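Local coordinates for putative branched-chain amino acid ABC transporter, periplasmic branched-chain amino acid-binding protein (Pseudomonas protegens Pf-5, PDB 4RU0), which probably binds branched-chain amino acids or related solutes in the periplasm and delivers them to an ABC transporter, at residues L38-V43 against Q52-M57; Y60-N65 against L76-C81; Q34-A39 against V108-G113; S296-H301 against Y326-L331. All blocks are in the same frame, centred on the assembly; numbering follows the deposited sequence.

Overall arrangement
Contacts 1, 2 and 3 form one continuous block around the short parallel sheet. Contacts 1 and 2 both set helix 47-67 against that sheet, one over strand 34-40 and the other over strand 76-82, while contact 3 lies along the edge of strand 34-40 that faces away from strand 76-82. Contact 4 stands apart, joining two helices later in the chain, yet residues 326-331 still pack on residues 52-57 and on Tyr60. Contacts 1, 3 and 4 are buried; contact 2 is only partly so. Their chemistry differs accordingly: aromatic packing beside the ligand pocket in contact 1, a paired amide and leucines in contact 2, bridging waters in contact 3, and a histidine-asparagine meeting without a hydrogen bond in contact 4.

Contact 1 (L38-V43 against Q52-M57); sequences LATYRV and QVWAGM
Thr40 and Trp54 mark the closest backbone approach, their CA atoms 6.8 Å apart, where strand 38-40 and helix 52-57 run nearly antiparallel at 165° with their axes 9.8 Å apart. The indole of Trp54 fills the space between them. Its pyrrole nitrogen gives an almost straight hydrogen bond, Trp54 NE1 to Tyr41 O at 2.8 Å, lying in the indole plane but reaching the oxygen from above the carbonyl plane. Thr40 lays its aliphatic part over one face of the indole as a CH-pi contact, with CB 3.4 Å from the centroid of the five-membered ring; Val53 CB covers the opposite face. The hydroxyl of Thr40 turns instead to Glu80. Tyr41 CG sits between its own backbone N and carbonyl carbon (chi1 40°), which raises the phenol beside the indole and lets Trp54 point its CZ2 edge at the middle of the Tyr41 face. The six-membered rings, with centroids 4.7 Å apart and planes at 84°, make a T-shaped pair. The extended chain of Arg42 brings its guanidinium to the CD1 edge of the indole, with Trp54 CD1 over one guanidinium face, while salt bridges to Glu80 and Asp315 hold its charge. Farther down, Leu38 CD2 meets the selenium of selenomethionine Met57, SE, at 4.3 Å. This is the first strand and helix of a beta-alpha-beta unit, whose strand end carries Tyr41 into the pocket occupied by the bound polyether.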
# COMPACT_ATOMS: atom_id res chain seq x y z
N LEU A 38 -15.46 -5.06 6.39
CA LEU A 38 -14.17 -4.86 7.04
C LEU A 38 -13.55 -6.20 7.46
O LEU A 38 -13.99 -6.82 8.42
CB LEU A 38 -14.31 -3.95 8.26
CG LEU A 38 -14.69 -2.50 7.93
CD1 LEU A 38 -14.75 -1.66 9.20
CD2 LEU A 38 -13.72 -1.90 6.92
N ALA A 39 -12.54 -6.63 6.71
CA ALA A 39 -11.82 -7.86 7.02
C ALA A 39 -10.63 -7.53 7.91
O ALA A 39 -9.62 -7.00 7.44
CB ALA A 39 -11.38 -8.56 5.74
N THR A 40 -10.75 -7.85 9.19
CA THR A 40 -9.77 -7.39 10.18
C THR A 40 -9.23 -8.52 11.03
O THR A 40 -9.86 -9.57 11.17
CB THR A 40 -10.38 -6.32 11.11
OG1 THR A 40 -11.44 -6.92 11.88
CG2 THR A 40 -10.93 -5.14 10.32
N TYR A 41 -8.05 -8.30 11.61
CA TYR A 41 -7.52 -9.21 12.61
C TYR A 41 -7.30 -8.48 13.93
O TYR A 41 -6.67 -7.43 13.98
CB TYR A 41 -6.22 -9.88 12.14
CG TYR A 41 -5.25 -8.99 11.39
CD1 TYR A 41 -4.31 -8.22 12.07
CD2 TYR A 41 -5.26 -8.94 10.00
CE1 TYR A 41 -3.42 -7.42 11.38
CE2 TYR A 41 -4.37 -8.14 9.31
CZ TYR A 41 -3.45 -7.38 10.00
OH TYR A 41 -2.57 -6.58 9.31
N ARG A 42 -7.85 -9.05 15.01
CA ARG A 42 -7.67 -8.50 16.35
C ARG A 42 -7.13 -9.56 17.29
O ARG A 42 -7.07 -9.37 18.50
CB ARG A 42 -8.98 -7.93 16.88
CG ARG A 42 -9.45 -6.71 16.11
CD ARG A 42 -10.80 -6.23 16.59
NE ARG A 42 -11.21 -5.01 15.90
CZ ARG A 42 -10.81 -3.79 16.24
NH1 ARG A 42 -9.98 -3.63 17.27
NH2 ARG A 42 -11.23 -2.74 15.55
N VAL A 43 -6.75 -10.70 16.72
CA VAL A 43 -6.17 -11.80 17.48
C VAL A 43 -4.83 -12.16 16.87
O VAL A 43 -4.67 -12.11 15.65
CB VAL A 43 -7.11 -13.03 17.49
CG1 VAL A 43 -6.54 -14.13 18.37
CG2 VAL A 43 -8.50 -12.63 17.97
N GLN A 52 -4.66 -0.58 14.85
CA GLN A 52 -4.41 0.81 14.48
C GLN A 52 -4.91 1.10 13.07
O GLN A 52 -5.45 2.17 12.79
CB GLN A 52 -2.92 1.14 14.61
CG GLN A 52 -2.38 0.94 16.01
CD GLN A 52 -0.87 1.09 16.08
OE1 GLN A 52 -0.32 2.12 15.68
NE2 GLN A 52 -0.20 0.05 16.56
N VAL A 53 -4.73 0.12 12.17
CA VAL A 53 -5.23 0.24 10.81
C VAL A 53 -6.76 0.28 10.76
O VAL A 53 -7.34 1.14 10.09
CB VAL A 53 -4.74 -0.93 9.92
CG1 VAL A 53 -5.20 -0.72 8.49
CG2 VAL A 53 -3.23 -1.06 9.99
N TRP A 54 -7.41 -0.65 11.46
CA TRP A 54 -8.87 -0.72 11.43
C TRP A 54 -9.48 0.54 12.01
O TRP A 54 -10.46 1.06 11.49
CB TRP A 54 -9.38 -1.95 12.19
CG TRP A 54 -8.53 -3.20 12.09
CD1 TRP A 54 -8.26 -4.08 13.10
CD2 TRP A 54 -7.83 -3.69 10.93
NE1 TRP A 54 -7.44 -5.09 12.64
CE2 TRP A 54 -7.17 -4.87 11.32
CE3 TRP A 54 -7.72 -3.26 9.61
CZ2 TRP A 54 -6.40 -5.62 10.43
CZ3 TRP A 54 -6.94 -3.99 8.73
CH2 TRP A 54 -6.30 -5.16 9.15
N ALA A 55 -8.87 1.04 13.09
CA ALA A 55 -9.35 2.25 13.75
C ALA A 55 -9.29 3.45 12.80
O ALA A 55 -10.13 4.35 12.89
CB ALA A 55 -8.53 2.53 15.00
N GLY A 56 -8.32 3.44 11.90
CA GLY A 56 -8.21 4.47 10.88
C GLY A 56 -9.36 4.41 9.89
O GLY A 56 -9.96 5.43 9.54
N MSE A 57 -9.64 3.21 9.41
CA MSE A 57 -10.73 3.02 8.50
C MSE A 57 -12.04 3.34 9.16
O MSE A 57 -12.87 4.04 8.57
CB MSE A 57 -10.71 1.55 8.12
CG MSE A 57 -9.81 1.28 6.92
SE MSE A 57 -9.64 -0.65 6.68
CE MSE A 57 -10.19 -0.63 4.81

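Contact 2 (Y60-N65 against L76-C81); sequences YLNYIN and LVWQEC
Asn65 ND2 donates to Leu76 O at 2.7 Å, and Asn65 OD1 accepts from Leu76 N at the same length of 2.7 Å, so one side-chain amide grips both backbone polar atoms of a single residue. In the beta-alpha-beta unit made by strand 34-40, helix 47-67 and strand 76-82, this pair of hydrogen bonds ties the C-terminal part of the helix to the start of the second strand. Each donor lies in the plane of the carbonyl it meets, on a lone pair, and the two bonds together fix the rotation of the Asn65 amide. Both backbone polar atoms of Leu76 are thus taken up by the Asn65 side chain, while the next residue, Val77, pairs through its backbone with strand 34-40.

Next to the polar pair, the leucine side chain enters an apolar layer. Leu76 CD2 meets Leu61 CD2 at 3.7 Å and also touches Ile64 CG2 at 4.1 Å, thereby bridging one turn of the helix. Two residues along the strand, Trp78 has CG between its backbone N and carbonyl carbon (chi1 61°), and its indole is turned back alongside the helix. Leu61 CB lies over one face in a CH-pi contact, 4.2 Å from the centroid of the six-membered ring, displaced toward the rim. Phe36 of strand 34-40 touches both Leu61 and Trp78, closing this layer against the sheet. The amide of Asn65 is turned only 17° from the indole plane, and its ND2 stands at the ring edge, 3.4 Å from Trp78 CZ3.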
# COMPACT_ATOMS: atom_id res chain seq x y z
N TYR A 60 -12.56 7.23 9.85
CA TYR A 60 -12.86 7.94 8.62
C TYR A 60 -14.27 7.65 8.11
O TYR A 60 -14.93 8.53 7.56
CB TYR A 60 -11.81 7.73 7.54
CG TYR A 60 -12.07 8.59 6.34
CD1 TYR A 60 -11.94 9.96 6.41
CD2 TYR A 60 -12.48 8.05 5.15
CE1 TYR A 60 -12.18 10.76 5.32
CE2 TYR A 60 -12.74 8.84 4.06
CZ TYR A 60 -12.58 10.20 4.15
OH TYR A 60 -12.84 10.98 3.06
N LEU A 61 -14.72 6.41 8.27
CA LEU A 61 -16.08 6.04 7.87
C LEU A 61 -17.09 6.72 8.79
O LEU A 61 -18.14 7.19 8.34
CB LEU A 61 -16.27 4.52 7.90
CG LEU A 61 -15.52 3.68 6.86
CD1 LEU A 61 -15.78 2.20 7.09
CD2 LEU A 61 -15.90 4.07 5.45
N ASN A 62 -16.77 6.75 10.08
CA ASN A 62 -17.60 7.43 11.06
C ASN A 62 -17.75 8.90 10.71
O ASN A 62 -18.86 9.45 10.71
CB ASN A 62 -17.00 7.27 12.46
CG ASN A 62 -18.04 6.88 13.50
OD1 ASN A 62 -19.20 7.28 13.41
ND2 ASN A 62 -17.62 6.09 14.48
N TYR A 63 -16.62 9.53 10.41
CA TYR A 63 -16.56 10.93 10.03
C TYR A 63 -17.45 11.25 8.83
O TYR A 63 -18.21 12.21 8.85
CB TYR A 63 -15.10 11.33 9.72
CG TYR A 63 -14.95 12.66 9.03
CD1 TYR A 63 -14.91 13.84 9.77
CD2 TYR A 63 -14.85 12.75 7.65
CE1 TYR A 63 -14.78 15.07 9.14
CE2 TYR A 63 -14.71 13.97 7.02
CZ TYR A 63 -14.68 15.13 7.76
OH TYR A 63 -14.55 16.34 7.13
N ILE A 64 -17.35 10.43 7.78
CA ILE A 64 -18.12 10.64 6.56
C ILE A 64 -19.63 10.63 6.84
O ILE A 64 -20.38 11.43 6.27
CB ILE A 64 -17.79 9.57 5.50
CG1 ILE A 64 -16.37 9.78 4.97
CG2 ILE A 64 -18.78 9.60 4.34
CD1 ILE A 64 -16.19 11.06 4.19
N ASN A 65 -20.07 9.73 7.72
CA ASN A 65 -21.48 9.62 8.06
C ASN A 65 -21.99 10.81 8.86
O ASN A 65 -23.01 11.41 8.52
CB ASN A 65 -21.74 8.33 8.85
CG ASN A 65 -21.98 7.13 7.95
OD1 ASN A 65 -22.32 7.27 6.78
ND2 ASN A 65 -21.82 5.94 8.51
N LEU A 76 -23.30 5.10 5.43
CA LEU A 76 -22.39 3.97 5.35
C LEU A 76 -22.58 3.03 6.54
O LEU A 76 -22.63 3.47 7.68
CB LEU A 76 -20.93 4.45 5.30
CG LEU A 76 -20.29 4.78 3.95
CD1 LEU A 76 -21.23 5.58 3.06
CD2 LEU A 76 -18.99 5.54 4.17
N VAL A 77 -22.70 1.74 6.26
CA VAL A 77 -22.79 0.76 7.33
C VAL A 77 -21.65 -0.24 7.17
O VAL A 77 -21.32 -0.65 6.06
CB VAL A 77 -24.16 0.03 7.34
CG1 VAL A 77 -24.45 -0.60 5.99
CG2 VAL A 77 -24.23 -1.00 8.45
N TRP A 78 -21.02 -0.61 8.28
CA TRP A 78 -19.90 -1.53 8.23
C TRP A 78 -19.97 -2.59 9.32
O TRP A 78 -20.64 -2.41 10.34
CB TRP A 78 -18.57 -0.77 8.33
CG TRP A 78 -18.42 0.00 9.61
CD1 TRP A 78 -17.87 -0.45 10.78
CD2 TRP A 78 -18.79 1.36 9.84
NE1 TRP A 78 -17.90 0.55 11.73
CE2 TRP A 78 -18.45 1.67 11.17
CE3 TRP A 78 -19.38 2.35 9.05
CZ2 TRP A 78 -18.69 2.93 11.73
CZ3 TRP A 78 -19.61 3.60 9.60
CH2 TRP A 78 -19.27 3.87 10.93
N GLN A 79 -19.27 -3.70 9.09
CA GLN A 79 -19.18 -4.78 10.06
C GLN A 79 -17.83 -5.47 9.94
O GLN A 79 -17.27 -5.57 8.85
CB GLN A 79 -20.32 -5.79 9.87
CG GLN A 79 -20.45 -6.79 11.02
CD GLN A 79 -21.62 -7.74 10.86
OE1 GLN A 79 -21.97 -8.12 9.74
NE2 GLN A 79 -22.23 -8.12 11.97
N GLU A 80 -17.31 -5.93 11.07
CA GLU A 80 -16.02 -6.59 11.09
C GLU A 80 -16.15 -8.11 11.09
O GLU A 80 -17.03 -8.67 11.73
CB GLU A 80 -15.21 -6.15 12.31
CG GLU A 80 -14.13 -5.14 12.01
CD GLU A 80 -13.50 -4.56 13.26
OE1 GLU A 80 -12.43 -5.04 13.67
OE2 GLU A 80 -14.09 -3.62 13.83
N CYS A 81 -15.25 -8.76 10.36
CA CYS A 81 -15.13 -10.21 10.40
C CYS A 81 -13.68 -10.55 10.71
O CYS A 81 -12.77 -10.02 10.09
CB CYS A 81 -15.58 -10.83 9.08
SG CYS A 81 -15.43 -12.64 9.00

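Contact 3 (Q34-A39 against V108-G113); sequences QFFPLA and VYQPNG
Ala39 O receives a nearly straight hydrogen bond from Asn112 ND2 at 2.9 Å; the oxygen lies in the Asn112 amide plane, although the donor is tilted from the carbonyl plane. The methyl group of Ala39 packs against the loop, with CB 3.5 Å from Pro111 O and close to the Tyr109 hydroxyl. Pro37 CG presses on Tyr109 CD1 at 3.6 Å, and Phe36 CE2 approaches Gln110 OE1. Strand and loop run almost alongside, 25° apart, but water bridges their backbones. Water 1 accepts from Ala39 N at 2.9 Å and lies within donating distance of Pro37 O and Gln110 O; water 2 accepts from Gln110 N and can give to Pro37 O or Gln110 OE1. Replacing Asn112 by an alanine would probably leave Ala39 O without its amide donor and this end of the loop, near the bound polyether, less firmly tied to the strand. The other end of this amide, OD1, is weakly bonded to Asn333, which helps to position it. Strand 76-82 pairs with one edge of strand 34-40 while the loop follows the other, between helices 47-67 and 325-348, which touch Gln110, and Tyr94 of helix 87-97, which stacks edge-to-face with Tyr109.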
# COMPACT_ATOMS: atom_id res chain seq x y z
N GLN A 34 -25.05 1.94 2.33
CA GLN A 34 -23.99 1.31 1.53
C GLN A 34 -23.09 0.48 2.43
O GLN A 34 -22.52 1.00 3.39
CB GLN A 34 -23.17 2.36 0.78
CG GLN A 34 -21.93 1.81 0.09
CD GLN A 34 -22.25 1.10 -1.21
OE1 GLN A 34 -22.63 1.73 -2.20
NE2 GLN A 34 -22.10 -0.22 -1.22
N PHE A 35 -22.96 -0.81 2.12
CA PHE A 35 -22.19 -1.70 2.98
C PHE A 35 -20.69 -1.60 2.73
O PHE A 35 -20.23 -1.60 1.59
CB PHE A 35 -22.64 -3.15 2.79
CG PHE A 35 -21.93 -4.12 3.69
CD1 PHE A 35 -21.72 -3.82 5.03
CD2 PHE A 35 -21.48 -5.33 3.21
CE1 PHE A 35 -21.07 -4.70 5.86
CE2 PHE A 35 -20.82 -6.23 4.04
CZ PHE A 35 -20.62 -5.91 5.37
N PHE A 36 -19.94 -1.51 3.82
CA PHE A 36 -18.49 -1.42 3.77
C PHE A 36 -17.89 -2.56 4.56
O PHE A 36 -17.68 -2.44 5.77
CB PHE A 36 -18.03 -0.07 4.33
CG PHE A 36 -16.71 0.39 3.78
CD1 PHE A 36 -16.66 1.39 2.82
CD2 PHE A 36 -15.52 -0.17 4.22
CE1 PHE A 36 -15.46 1.83 2.32
CE2 PHE A 36 -14.30 0.26 3.72
CZ PHE A 36 -14.27 1.26 2.77
N PRO A 37 -17.61 -3.69 3.89
CA PRO A 37 -17.08 -4.87 4.58
C PRO A 37 -15.69 -4.59 5.16
O PRO A 37 -14.86 -3.95 4.51
CB PRO A 37 -17.02 -5.93 3.47
CG PRO A 37 -16.94 -5.15 2.21
CD PRO A 37 -17.74 -3.91 2.44
N LEU A 38 -15.46 -5.06 6.39
CA LEU A 38 -14.17 -4.86 7.04
C LEU A 38 -13.55 -6.20 7.46
O LEU A 38 -13.99 -6.82 8.42
CB LEU A 38 -14.31 -3.95 8.26
CG LEU A 38 -14.69 -2.50 7.93
CD1 LEU A 38 -14.75 -1.66 9.20
CD2 LEU A 38 -13.72 -1.90 6.92
N ALA A 39 -12.54 -6.63 6.71
CA ALA A 39 -11.82 -7.86 7.02
C ALA A 39 -10.63 -7.53 7.91
O ALA A 39 -9.62 -7.00 7.44
CB ALA A 39 -11.38 -8.56 5.74
N VAL A 108 -17.02 -2.35 -3.05
CA VAL A 108 -15.61 -2.70 -3.15
C VAL A 108 -15.22 -3.55 -1.96
O VAL A 108 -15.83 -3.45 -0.89
CB VAL A 108 -14.71 -1.45 -3.21
CG1 VAL A 108 -14.87 -0.73 -4.54
CG2 VAL A 108 -15.03 -0.53 -2.06
N TYR A 109 -14.20 -4.38 -2.13
CA TYR A 109 -13.76 -5.26 -1.06
C TYR A 109 -12.25 -5.20 -0.82
O TYR A 109 -11.45 -5.30 -1.75
CB TYR A 109 -14.18 -6.70 -1.36
CG TYR A 109 -13.97 -7.62 -0.18
CD1 TYR A 109 -14.96 -7.77 0.79
CD2 TYR A 109 -12.78 -8.32 -0.01
CE1 TYR A 109 -14.77 -8.60 1.88
CE2 TYR A 109 -12.58 -9.15 1.07
CZ TYR A 109 -13.58 -9.29 2.02
OH TYR A 109 -13.39 -10.11 3.10
N GLN A 110 -11.87 -5.03 0.45
CA GLN A 110 -10.47 -4.95 0.85
C GLN A 110 -10.12 -6.07 1.82
O GLN A 110 -10.43 -5.97 3.01
CB GLN A 110 -10.15 -3.60 1.48
CG GLN A 110 -10.29 -2.43 0.53
CD GLN A 110 -10.88 -1.20 1.20
OE1 GLN A 110 -11.85 -1.29 1.95
NE2 GLN A 110 -10.29 -0.04 0.93
N PRO A 111 -9.49 -7.14 1.32
CA PRO A 111 -9.17 -8.30 2.16
C PRO A 111 -8.18 -7.99 3.28
O PRO A 111 -8.17 -8.71 4.28
CB PRO A 111 -8.58 -9.31 1.16
CG PRO A 111 -8.18 -8.51 -0.02
CD PRO A 111 -9.13 -7.36 -0.09
N ASN A 112 -7.38 -6.94 3.13
CA ASN A 112 -6.38 -6.58 4.14
C ASN A 112 -5.47 -7.75 4.49
O ASN A 112 -5.33 -8.11 5.66
CB ASN A 112 -7.06 -6.04 5.40
CG ASN A 112 -7.89 -4.80 5.14
OD1 ASN A 112 -7.48 -3.91 4.39
ND2 ASN A 112 -9.07 -4.73 5.75
N GLY A 113 -4.87 -8.35 3.47
CA GLY A 113 -4.09 -9.57 3.65
C GLY A 113 -3.66 -10.17 2.33
O GLY A 113 -4.49 -10.51 1.49
O HOH W 1 -12.11 -4.72 4.61
O HOH W 2 -13.65 -3.47 2.09

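Contact 4 (S296-H301 against Y326-L331); sequences SDFEIH and YYNSGL
His301 and Asn328 both carry CG beside the backbone N and opposite the carbonyl carbon (chi1 -78° and -67°), and these torsions send the imidazole and the amide into the same space between their helices. The two side chains cross at about a right angle, with their planes 53° apart. The amide oxygen arrives at the edge of the ring, near its plane, and puts Asn328 OD1 3.1 Å from His301 CE1. His301 NE2 and Asn328 ND2 are 3.5 Å apart but too poorly angled for a hydrogen bond. What orients the amide is its other end, since ND2 is hydrogen-bonded to Pro293 O and Gly295 O in the loop just before Ser296. With an alanine at Asn328, those two carbonyls would probably lose their amide donor, and a gap would open beside His301 CE1.

In the fold, the chain comes from strand 287-290 of the larger sheet and enters helix 299-309, for which Phe298 occupies the N-cap position; that helix packs here on helix 325-348, which in turn lies against helix 47-67 of the beta-alpha-beta unit. Leu331, one turn beyond Asn328, supplies the apolar support: its CD1 reaches His301 CE1 at 3.6 Å. Phe322 stacks edge-to-face with both His301 and Tyr327, whereas the Tyr327 hydroxyl is hydrogen-bonded to Asp59 of helix 47-67. Phe298 makes a lighter contact, its CE2 4.3 Å from Asn328 ND2. Within helix 325-348, Ser329 OG donates back to Tyr326 O at 2.7 Å.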
# COMPACT_ATOMS: atom_id res chain seq x y z
N SER A 296 0.20 13.34 12.53
CA SER A 296 -1.15 13.63 13.00
C SER A 296 -1.48 15.11 12.83
O SER A 296 -2.36 15.64 13.50
CB SER A 296 -1.31 13.22 14.46
OG SER A 296 -0.33 13.85 15.27
N ASP A 297 -0.77 15.76 11.91
CA ASP A 297 -0.93 17.20 11.72
C ASP A 297 -1.44 17.56 10.34
O ASP A 297 -1.43 18.73 9.95
CB ASP A 297 0.40 17.91 11.99
CG ASP A 297 0.79 17.88 13.46
OD1 ASP A 297 -0.12 17.96 14.31
OD2 ASP A 297 2.00 17.78 13.75
N PHE A 298 -1.91 16.57 9.59
CA PHE A 298 -2.53 16.83 8.30
C PHE A 298 -3.92 17.41 8.52
O PHE A 298 -4.47 17.30 9.62
CB PHE A 298 -2.60 15.56 7.45
CG PHE A 298 -1.26 14.98 7.12
CD1 PHE A 298 -0.54 15.45 6.04
CD2 PHE A 298 -0.72 13.97 7.90
CE1 PHE A 298 0.70 14.91 5.73
CE2 PHE A 298 0.52 13.43 7.60
CZ PHE A 298 1.23 13.90 6.51
N GLU A 299 -4.48 18.03 7.49
CA GLU A 299 -5.78 18.69 7.63
C GLU A 299 -6.87 17.73 8.09
O GLU A 299 -7.61 18.04 9.03
CB GLU A 299 -6.20 19.34 6.31
CG GLU A 299 -7.53 20.08 6.40
CD GLU A 299 -7.93 20.76 5.11
OE1 GLU A 299 -7.31 20.47 4.06
OE2 GLU A 299 -8.86 21.59 5.15
N ILE A 300 -6.95 16.57 7.44
CA ILE A 300 -7.97 15.57 7.77
C ILE A 300 -7.84 15.10 9.22
O ILE A 300 -8.84 14.88 9.89
CB ILE A 300 -7.90 14.35 6.81
CG1 ILE A 300 -8.99 13.32 7.14
CG2 ILE A 300 -6.52 13.70 6.84
CD1 ILE A 300 -10.40 13.82 6.91
N HIS A 301 -6.60 14.99 9.69
CA HIS A 301 -6.32 14.52 11.05
C HIS A 301 -6.92 15.43 12.11
O HIS A 301 -7.35 14.97 13.17
CB HIS A 301 -4.82 14.40 11.27
CG HIS A 301 -4.21 13.18 10.65
ND1 HIS A 301 -3.94 12.04 11.38
CD2 HIS A 301 -3.82 12.92 9.39
CE1 HIS A 301 -3.41 11.13 10.58
NE2 HIS A 301 -3.32 11.64 9.37
N TYR A 326 0.44 3.00 10.48
CA TYR A 326 -0.63 2.05 10.46
C TYR A 326 -2.00 2.73 10.48
O TYR A 326 -2.87 2.37 9.71
CB TYR A 326 -0.48 1.13 11.66
CG TYR A 326 0.70 0.22 11.56
CD1 TYR A 326 1.00 -0.42 10.39
CD2 TYR A 326 1.52 -0.02 12.65
CE1 TYR A 326 2.08 -1.27 10.28
CE2 TYR A 326 2.61 -0.86 12.56
CZ TYR A 326 2.88 -1.49 11.37
OH TYR A 326 3.94 -2.35 11.25
N TYR A 327 -2.16 3.73 11.32
CA TYR A 327 -3.41 4.46 11.39
C TYR A 327 -3.70 5.17 10.09
O TYR A 327 -4.82 5.25 9.64
CB TYR A 327 -3.42 5.43 12.57
CG TYR A 327 -4.73 6.15 12.74
CD1 TYR A 327 -5.08 7.19 11.91
CD2 TYR A 327 -5.63 5.77 13.71
CE1 TYR A 327 -6.27 7.84 12.05
CE2 TYR A 327 -6.83 6.40 13.87
CZ TYR A 327 -7.15 7.44 13.04
OH TYR A 327 -8.34 8.09 13.17
N ASN A 328 -2.66 5.72 9.50
CA ASN A 328 -2.81 6.53 8.30
C ASN A 328 -3.06 5.68 7.06
O ASN A 328 -3.67 6.15 6.10
CB ASN A 328 -1.58 7.41 8.10
CG ASN A 328 -1.45 8.47 9.17
OD1 ASN A 328 -2.07 8.39 10.23
ND2 ASN A 328 -0.63 9.48 8.90
N SER A 329 -2.59 4.44 7.07
CA SER A 329 -2.89 3.52 5.98
C SER A 329 -4.38 3.22 6.01
O SER A 329 -5.02 3.09 4.97
CB SER A 329 -2.06 2.24 6.08
OG SER A 329 -2.41 1.49 7.23
N GLY A 330 -4.94 3.12 7.22
CA GLY A 330 -6.36 2.92 7.38
C GLY A 330 -7.15 4.08 6.79
O GLY A 330 -8.16 3.88 6.12
N LEU A 331 -6.67 5.30 7.04
CA LEU A 331 -7.30 6.50 6.51
C LEU A 331 -7.28 6.53 4.99
O LEU A 331 -8.27 6.88 4.35
CB LEU A 331 -6.62 7.75 7.07
CG LEU A 331 -6.73 7.97 8.58
CD1 LEU A 331 -5.93 9.19 9.00
CD2 LEU A 331 -8.19 8.13 8.99